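Local coordinates for protein 4-alpha-glucanotransferase (Streptococcus agalactiae, PDB 6M6T) that belongs to the amylomaltase family of TIM-barrel enzymes and holds glycan ligands, one of them covalently attached, in its pockets, at residues 10-15 with 45-50; 214-219 with 292-297. All blocks are in the same frame, centred on the assembly; numbering follows the deposited sequence.

In the fold
Both contacts belong to the buried heart of one parallel barrel, and each joins two neighbouring strands and the loops that follow them. Contact 1 pairs the ends of strands 6-10 and 43-45; contact 2 pairs strands 212-217 and 292-295 over most of their length. Because 43-45 also lies beside 212-217, the contacts meet: Ile46 N probably bonds Ile214 O, and Pro48 packs on Asp216. Their chemistry diverges with place. Contact 1 has one backbone bond across its segments and is otherwise mainly apolar packing around a histidine ring. Contact 2 combines a run of backbone bonds with a salt bridge, and it ends at the glycan, to which Asp296 is covalently attached.

Contact 1: 10-15 with 45-50; sequences LMHITS and QILPLT
Leu47 lies with its CB over one face of the His12 imidazole, the two side chains crossing at about a right angle. His12 can meet it because its CG stands anti to the backbone N (chi1 -164°), which carries the ring forward beyond the end of its strand. The backbone N of Thr14 lies above the opposite face, toward the rim. At the edge, in the ring plane, Leu49 CD2 approaches His12 NE2 at 3.8 Å. That same methyl also touches Ile13, with Leu49 CD2 4.0 Å from Ile13 CG1. The tip of the same Ile13 branch, CD1, rests 3.7 Å from Ile46 CG2, so this one arm meets both residues. Trp199 of helix 182-208 packs against both Ile46 and Leu49.

On the barrel-facing side, Leu10 CD1 crosses the aliphatic part of Gln45 at a slant, 3.4 Å from its CG. The Gln45 chain runs on extended past this methyl, and its OE1 is hydrogen-bonded to Tyr392 OH. One backbone bond ties the segments: Met11 N donates to Gln45 O at 3.0 Å. Trp44 NE1 bonds to Met11 O.

Parallel strands 6-10 and 43-45, with helix 27-38 between them in sequence, form a beta-alpha-beta crossover. The contact is the place where the first two strands of the TIM barrel pass into the loops at the C-terminal rim.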
loop_
_atom_site.group_PDB
_atom_site.type_symbol
_atom_site.label_atom_id
_atom_site.label_comp_id
_atom_site.label_asym_id
_atom_site.label_seq_id
_atom_site.Cartn_x
_atom_site.Cartn_y
_atom_site.Cartn_z
ATOM N N LEU A 10 -7.648 -5.428 -8.035
ATOM C CA LEU A 10 -6.768 -5.201 -6.885
ATOM C C LEU A 10 -5.554 -6.128 -6.992
ATOM O O LEU A 10 -5.618 -7.321 -6.660
ATOM C CB LEU A 10 -7.509 -5.406 -5.567
ATOM C CG LEU A 10 -6.622 -5.253 -4.333
ATOM C CD1 LEU A 10 -6.403 -3.780 -3.987
ATOM C CD2 LEU A 10 -7.213 -5.981 -3.163
ATOM N N MET A 11 -4.438 -5.560 -7.435
ATOM C CA MET A 11 -3.202 -6.317 -7.591
ATOM C C MET A 11 -2.000 -5.417 -7.356
ATOM O O MET A 11 -1.783 -4.446 -8.091
ATOM C CB MET A 11 -3.086 -6.935 -8.970
ATOM C CG MET A 11 -2.507 -8.296 -8.891
ATOM S SD MET A 11 -1.769 -8.775 -10.431
ATOM C CE MET A 11 -1.273 -10.370 -9.862
ATOM N N HIS A 12 -1.183 -5.771 -6.384
ATOM C CA HIS A 12 -0.011 -4.968 -6.131
ATOM C C HIS A 12 1.059 -5.252 -7.177
ATOM O O HIS A 12 1.177 -6.369 -7.693
ATOM C CB HIS A 12 0.535 -5.242 -4.732
ATOM C CG HIS A 12 1.483 -4.195 -4.256
ATOM N ND1 HIS A 12 2.316 -4.382 -3.178
ATOM C CD2 HIS A 12 1.735 -2.947 -4.718
ATOM C CE1 HIS A 12 3.035 -3.288 -2.987
ATOM N NE2 HIS A 12 2.705 -2.403 -3.911
ATOM N N ILE A 13 1.847 -4.215 -7.472
ATOM C CA ILE A 13 3.022 -4.336 -8.322
ATOM C C ILE A 13 3.873 -5.543 -7.949
ATOM O O ILE A 13 4.561 -6.105 -8.798
ATOM C CB ILE A 13 3.828 -3.032 -8.235
ATOM C CG1 ILE A 13 2.879 -1.829 -8.282
ATOM C CG2 ILE A 13 4.903 -2.996 -9.317
ATOM C CD1 ILE A 13 2.494 -1.413 -9.641
ATOM N N THR A 14 3.850 -5.968 -6.685
ATOM C CA THR A 14 4.719 -7.087 -6.335
ATOM C C THR A 14 4.209 -8.387 -6.946
ATOM O O THR A 14 5.009 -9.258 -7.288
ATOM C CB THR A 14 4.890 -7.205 -4.804
ATOM O OG1 THR A 14 3.789 -7.899 -4.201
ATOM C CG2 THR A 14 5.015 -5.847 -4.185
ATOM N N SER A 15 2.900 -8.517 -7.142
ATOM C CA SER A 15 2.324 -9.788 -7.577
ATOM C C SER A 15 2.420 -10.020 -9.086
ATOM O O SER A 15 2.123 -11.131 -9.546
ATOM C CB SER A 15 0.859 -9.882 -7.132
ATOM O OG SER A 15 0.673 -9.381 -5.828
ATOM N N GLN A 45 -6.045 -0.912 -8.492
ATOM C CA GLN A 45 -5.660 -0.596 -7.120
ATOM C C GLN A 45 -4.383 -1.355 -6.776
ATOM O O GLN A 45 -4.331 -2.588 -6.890
ATOM C CB GLN A 45 -6.762 -0.939 -6.119
ATOM C CG GLN A 45 -6.478 -0.421 -4.695
ATOM C CD GLN A 45 -7.724 -0.361 -3.813
ATOM O OE1 GLN A 45 -8.845 -0.656 -4.249
ATOM N NE2 GLN A 45 -7.531 0.028 -2.564
ATOM N N ILE A 46 -3.361 -0.623 -6.352
ATOM C CA ILE A 46 -2.135 -1.212 -5.846
ATOM C C ILE A 46 -2.058 -0.980 -4.331
ATOM O O ILE A 46 -2.889 -0.282 -3.736
ATOM C CB ILE A 46 -0.892 -0.646 -6.573
ATOM C CG1 ILE A 46 -0.895 0.884 -6.491
ATOM C CG2 ILE A 46 -0.869 -1.092 -8.040
ATOM C CD1 ILE A 46 0.466 1.517 -6.524
ATOM N N LEU A 47 -1.048 -1.599 -3.705
ATOM C CA LEU A 47 -0.682 -1.339 -2.311
ATOM C C LEU A 47 0.203 -0.093 -2.289
ATOM O O LEU A 47 0.343 0.611 -3.293
ATOM C CB LEU A 47 -0.045 -2.588 -1.719
ATOM C CG LEU A 47 -0.943 -3.831 -1.686
ATOM C CD1 LEU A 47 -0.583 -4.677 -0.482
ATOM C CD2 LEU A 47 -2.430 -3.519 -1.662
ATOM N N PRO A 48 0.730 0.315 -1.131
ATOM C CA PRO A 48 1.626 1.475 -1.148
ATOM C C PRO A 48 2.938 1.139 -1.831
ATOM O O PRO A 48 3.419 0.001 -1.799
ATOM C CB PRO A 48 1.834 1.799 0.336
ATOM C CG PRO A 48 0.728 1.161 1.031
ATOM C CD PRO A 48 0.439 -0.081 0.264
ATOM N N LEU A 49 3.515 2.147 -2.466
ATOM C CA LEU A 49 4.796 1.995 -3.127
ATOM C C LEU A 49 5.965 2.368 -2.222
ATOM O O LEU A 49 7.070 2.632 -2.709
ATOM C CB LEU A 49 4.805 2.831 -4.402
ATOM C CG LEU A 49 3.624 2.480 -5.302
ATOM C CD1 LEU A 49 3.767 3.195 -6.631
ATOM C CD2 LEU A 49 3.513 0.951 -5.469
ATOM N N THR A 50 5.751 2.397 -0.918
ATOM C CA THR A 50 6.810 2.858 -0.048
ATOM C C THR A 50 7.800 1.733 0.240
ATOM O O THR A 50 7.595 0.565 -0.118
ATOM C CB THR A 50 6.237 3.406 1.257
ATOM O OG1 THR A 50 5.287 2.471 1.784
ATOM C CG2 THR A 50 5.582 4.787 1.031
#

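Contact 2: 214-219 with 292-297; sequences IGDMPI and YLRIDH. With ASO (1,5-anhydro-D-glucitol), chain I; AC1 (4,6-dideoxy-4-{[(1S,4R,5S,6S)-4,5,6-trihydroxy-3-(hydroxymethyl)cyclohex-2-en-1-yl]amino}-alpha-D-glucopyranose), chain J.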
loop_
_atom_site.group_PDB
_atom_site.type_symbol
_atom_site.label_atom_id
_atom_site.label_comp_id
_atom_site.label_asym_id
_atom_site.label_seq_id
_atom_site.Cartn_x
_atom_site.Cartn_y
_atom_site.Cartn_z
ATOM N N ILE A 214 -5.549 3.606 -8.230
ATOM C CA ILE A 214 -5.868 3.870 -6.831
ATOM C C ILE A 214 -4.644 3.517 -5.993
ATOM O O ILE A 214 -4.344 2.339 -5.771
ATOM C CB ILE A 214 -7.092 3.079 -6.354
ATOM C CG1 ILE A 214 -8.219 3.112 -7.375
ATOM C CG2 ILE A 214 -7.576 3.610 -5.049
ATOM C CD1 ILE A 214 -9.173 1.935 -7.202
ATOM N N GLY A 215 -3.950 4.545 -5.517
ATOM C CA GLY A 215 -2.881 4.350 -4.560
ATOM C C GLY A 215 -3.362 4.264 -3.106
ATOM O O GLY A 215 -4.451 4.709 -2.739
ATOM N N ASP A 216 -2.502 3.663 -2.284
ATOM C CA ASP A 216 -2.719 3.452 -0.858
ATOM C C ASP A 216 -1.810 4.396 -0.078
ATOM O O ASP A 216 -0.607 4.470 -0.357
ATOM C CB ASP A 216 -2.406 1.991 -0.482
ATOM C CG ASP A 216 -3.494 1.328 0.381
ATOM O OD1 ASP A 216 -4.084 2.012 1.252
ATOM O OD2 ASP A 216 -3.743 0.105 0.197
ATOM N N MET A 217 -2.373 5.101 0.899
ATOM C CA MET A 217 -1.576 5.929 1.809
ATOM C C MET A 217 -1.642 5.376 3.226
ATOM O O MET A 217 -2.691 5.495 3.891
ATOM C CB MET A 217 -2.051 7.379 1.790
ATOM C CG MET A 217 -1.159 8.340 2.549
ATOM S SD MET A 217 -1.717 10.047 2.302
ATOM C CE MET A 217 -2.569 10.380 3.841
ATOM N N PRO A 218 -0.572 4.761 3.725
ATOM C CA PRO A 218 -0.584 4.278 5.110
ATOM C C PRO A 218 -0.748 5.436 6.075
ATOM O O PRO A 218 -0.055 6.452 5.963
ATOM C CB PRO A 218 0.785 3.605 5.262
ATOM C CG PRO A 218 1.628 4.180 4.150
ATOM C CD PRO A 218 0.696 4.462 3.034
ATOM N N ILE A 219 -1.684 5.271 7.025
ATOM C CA ILE A 219 -1.941 6.300 8.038
ATOM C C ILE A 219 -0.669 6.628 8.803
ATOM O O ILE A 219 -0.346 7.802 9.020
ATOM C CB ILE A 219 -3.059 5.865 9.003
ATOM C CG1 ILE A 219 -3.176 6.886 10.140
ATOM C CG2 ILE A 219 -2.793 4.467 9.560
ATOM C CD1 ILE A 219 -4.380 6.705 11.082
ATOM N N TYR A 292 -6.402 8.211 -7.768
ATOM C CA TYR A 292 -7.341 8.136 -6.664
ATOM C C TYR A 292 -6.567 7.669 -5.444
ATOM O O TYR A 292 -5.931 6.617 -5.491
ATOM C CB TYR A 292 -8.498 7.165 -6.971
ATOM C CG TYR A 292 -9.678 7.812 -7.643
ATOM C CD1 TYR A 292 -9.662 8.095 -8.995
ATOM C CD2 TYR A 292 -10.808 8.156 -6.916
ATOM C CE1 TYR A 292 -10.730 8.699 -9.610
ATOM C CE2 TYR A 292 -11.898 8.765 -7.527
ATOM C CZ TYR A 292 -11.850 9.034 -8.872
ATOM O OH TYR A 292 -12.927 9.639 -9.479
ATOM N N LEU A 293 -6.639 8.422 -4.353
ATOM C CA LEU A 293 -5.918 8.081 -3.138
ATOM C C LEU A 293 -6.851 7.423 -2.134
ATOM O O LEU A 293 -7.958 7.904 -1.884
ATOM C CB LEU A 293 -5.286 9.324 -2.511
ATOM C CG LEU A 293 -4.290 9.084 -1.374
ATOM C CD1 LEU A 293 -2.915 8.646 -1.929
ATOM C CD2 LEU A 293 -4.181 10.325 -0.490
ATOM N N ARG A 294 -6.375 6.346 -1.527
ATOM C CA ARG A 294 -7.118 5.549 -0.562
ATOM C C ARG A 294 -6.420 5.702 0.780
ATOM O O ARG A 294 -5.331 5.148 0.977
ATOM C CB ARG A 294 -7.153 4.090 -1.007
ATOM C CG ARG A 294 -7.687 3.132 0.027
ATOM C CD ARG A 294 -6.812 1.896 0.103
ATOM N NE ARG A 294 -7.527 0.702 0.554
ATOM C CZ ARG A 294 -7.255 0.028 1.669
ATOM N NH1 ARG A 294 -7.980 -1.049 1.970
ATOM N NH2 ARG A 294 -6.267 0.424 2.476
ATOM N N ILE A 295 -7.015 6.467 1.692
ATOM C CA ILE A 295 -6.378 6.669 2.988
ATOM C C ILE A 295 -6.724 5.486 3.889
ATOM O O ILE A 295 -7.894 5.219 4.171
ATOM C CB ILE A 295 -6.761 8.017 3.623
ATOM C CG1 ILE A 295 -6.011 8.189 4.947
ATOM C CG2 ILE A 295 -8.243 8.149 3.867
ATOM C CD1 ILE A 295 -4.507 7.776 4.923
ATOM N N ASP A 296 -5.697 4.742 4.298
ATOM C CA ASP A 296 -5.909 3.564 5.126
ATOM C C ASP A 296 -6.365 3.982 6.513
ATOM O O ASP A 296 -6.049 5.078 6.981
ATOM C CB ASP A 296 -4.626 2.734 5.237
ATOM C CG ASP A 296 -4.864 1.401 5.922
ATOM O OD1 ASP A 296 -6.007 0.926 5.850
ATOM O OD2 ASP A 296 -3.945 0.818 6.547
ATOM N N HIS A 297 -7.127 3.099 7.164
ATOM C CA HIS A 297 -7.486 3.223 8.582
ATOM C C HIS A 297 -8.064 4.600 8.909
ATOM O O HIS A 297 -7.538 5.357 9.728
ATOM C CB HIS A 297 -6.285 2.928 9.472
ATOM C CG HIS A 297 -6.637 2.750 10.909
ATOM N ND1 HIS A 297 -7.441 1.725 11.353
ATOM C CD2 HIS A 297 -6.278 3.454 12.011
ATOM C CE1 HIS A 297 -7.565 1.805 12.667
ATOM N NE2 HIS A 297 -6.865 2.843 13.091
HETATM C C1 ASO I . -3.779 -0.289 7.494
HETATM C C2 ASO I . -3.608 -1.669 6.825
HETATM C C3 ASO I . -3.203 -2.715 7.879
HETATM C C4 ASO I . -1.893 -2.247 8.538
HETATM C C5 ASO I . -2.085 -0.879 9.135
HETATM C C6 ASO I . -0.719 -0.337 9.554
HETATM O O2 ASO I . -4.806 -2.068 6.150
HETATM O O3 ASO I . -3.033 -4.028 7.244
HETATM O O4 ASO I . -1.441 -3.174 9.555
HETATM O O5 ASO I . -2.535 0.046 8.141
HETATM O O6 ASO I . -0.673 1.083 9.331
HETATM C C1 AC1 J . -12.988 -6.675 12.096
HETATM O O2 AC1 J . -12.133 -6.694 14.367
HETATM C C2 AC1 J . -11.744 -6.630 12.984
HETATM C C4A AC1 J . -7.618 -1.810 9.409
HETATM C C3 AC1 J . -11.048 -5.318 12.776
HETATM O O3 AC1 J . -9.905 -5.323 13.621
HETATM C C4 AC1 J . -10.630 -5.175 11.311
HETATM N N4A AC1 J . -10.056 -3.854 11.038
HETATM C C5 AC1 J . -11.826 -5.316 10.393
HETATM O O5 AC1 J . -12.574 -6.542 10.677
HETATM C C6 AC1 J . -11.313 -5.266 8.939
HETATM C C1B AC1 J . -8.630 -3.704 11.358
HETATM C C2B AC1 J . -8.425 -2.247 11.630
HETATM O O2B AC1 J . -9.402 -1.865 12.599
HETATM C C3B AC1 J . -8.701 -1.480 10.362
HETATM O O3B AC1 J . -8.612 -0.083 10.598
HETATM O O4 AC1 J . -7.901 -1.167 8.148
HETATM C C5B AC1 J . -7.462 -3.200 9.281
HETATM C C7B AC1 J . -7.893 -4.106 10.251
HETATM C C6B AC1 J . -6.721 -3.718 8.067
HETATM O O6B AC1 J . -6.965 -2.784 7.013
#
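Met217 fits between Leu293 and Ile295 on one face of the two-stranded parallel pair. Its SD touches Leu293 CD2 at 3.7 Å, and its CE turns to Ile295 CD1 at 3.4 Å; the bend at chi3 (102°) lets one thioether reach both. Gly215, the neighbour of Leu293 in register, adds no bump here, and the end of Leu293 leans across toward the glycine's strand. Helix 277-289 covers this outward face, pressing Ile283 on both Met217 and Leu293.

The face toward the barrel interior is interlocked differently. Ile214 spreads its branches between two residues of the other strand, CG1 lying 4.1 Å from Tyr292 CB and CG2 equally far from Arg294 CB. The next pair on this face, Asp216 and Arg294, run side by side in the same direction. Arg294 NH2 bonds Asp216 OD1 on its syn lone pair at 3.0 Å, a salt bridge whose carboxylate and guanidinium planes stand 76° apart. The second carboxylate oxygen is taken by Tyr59 OH. Between the faces, a ladder of backbone bonds runs from Gly215 to Asp296, weak at its Gly215 N end.

Past the strands, Ile219 fits its two branches around His297: CG2 meets His297 CB at 3.8 Å, while CD1 lies in plane at the ring edge, 3.9 Å from His297 CD2. Trp261 meets the same imidazole edge-to-face.

Beside this pair Asp296 OD2 is joined to C1 of the bound 1,5-anhydro-D-glucitol (ASO) by a 1.5 Å covalent bond, and its OD1 receives a weak hydrogen bond from ASO O2. Adjacent third and fourth strands of a TIM barrel thus bring Ile219, Asp296 and His297 to two glycan pockets that share Asp296, just beyond their C-terminal ends, where barrels of this fold carry their active sites.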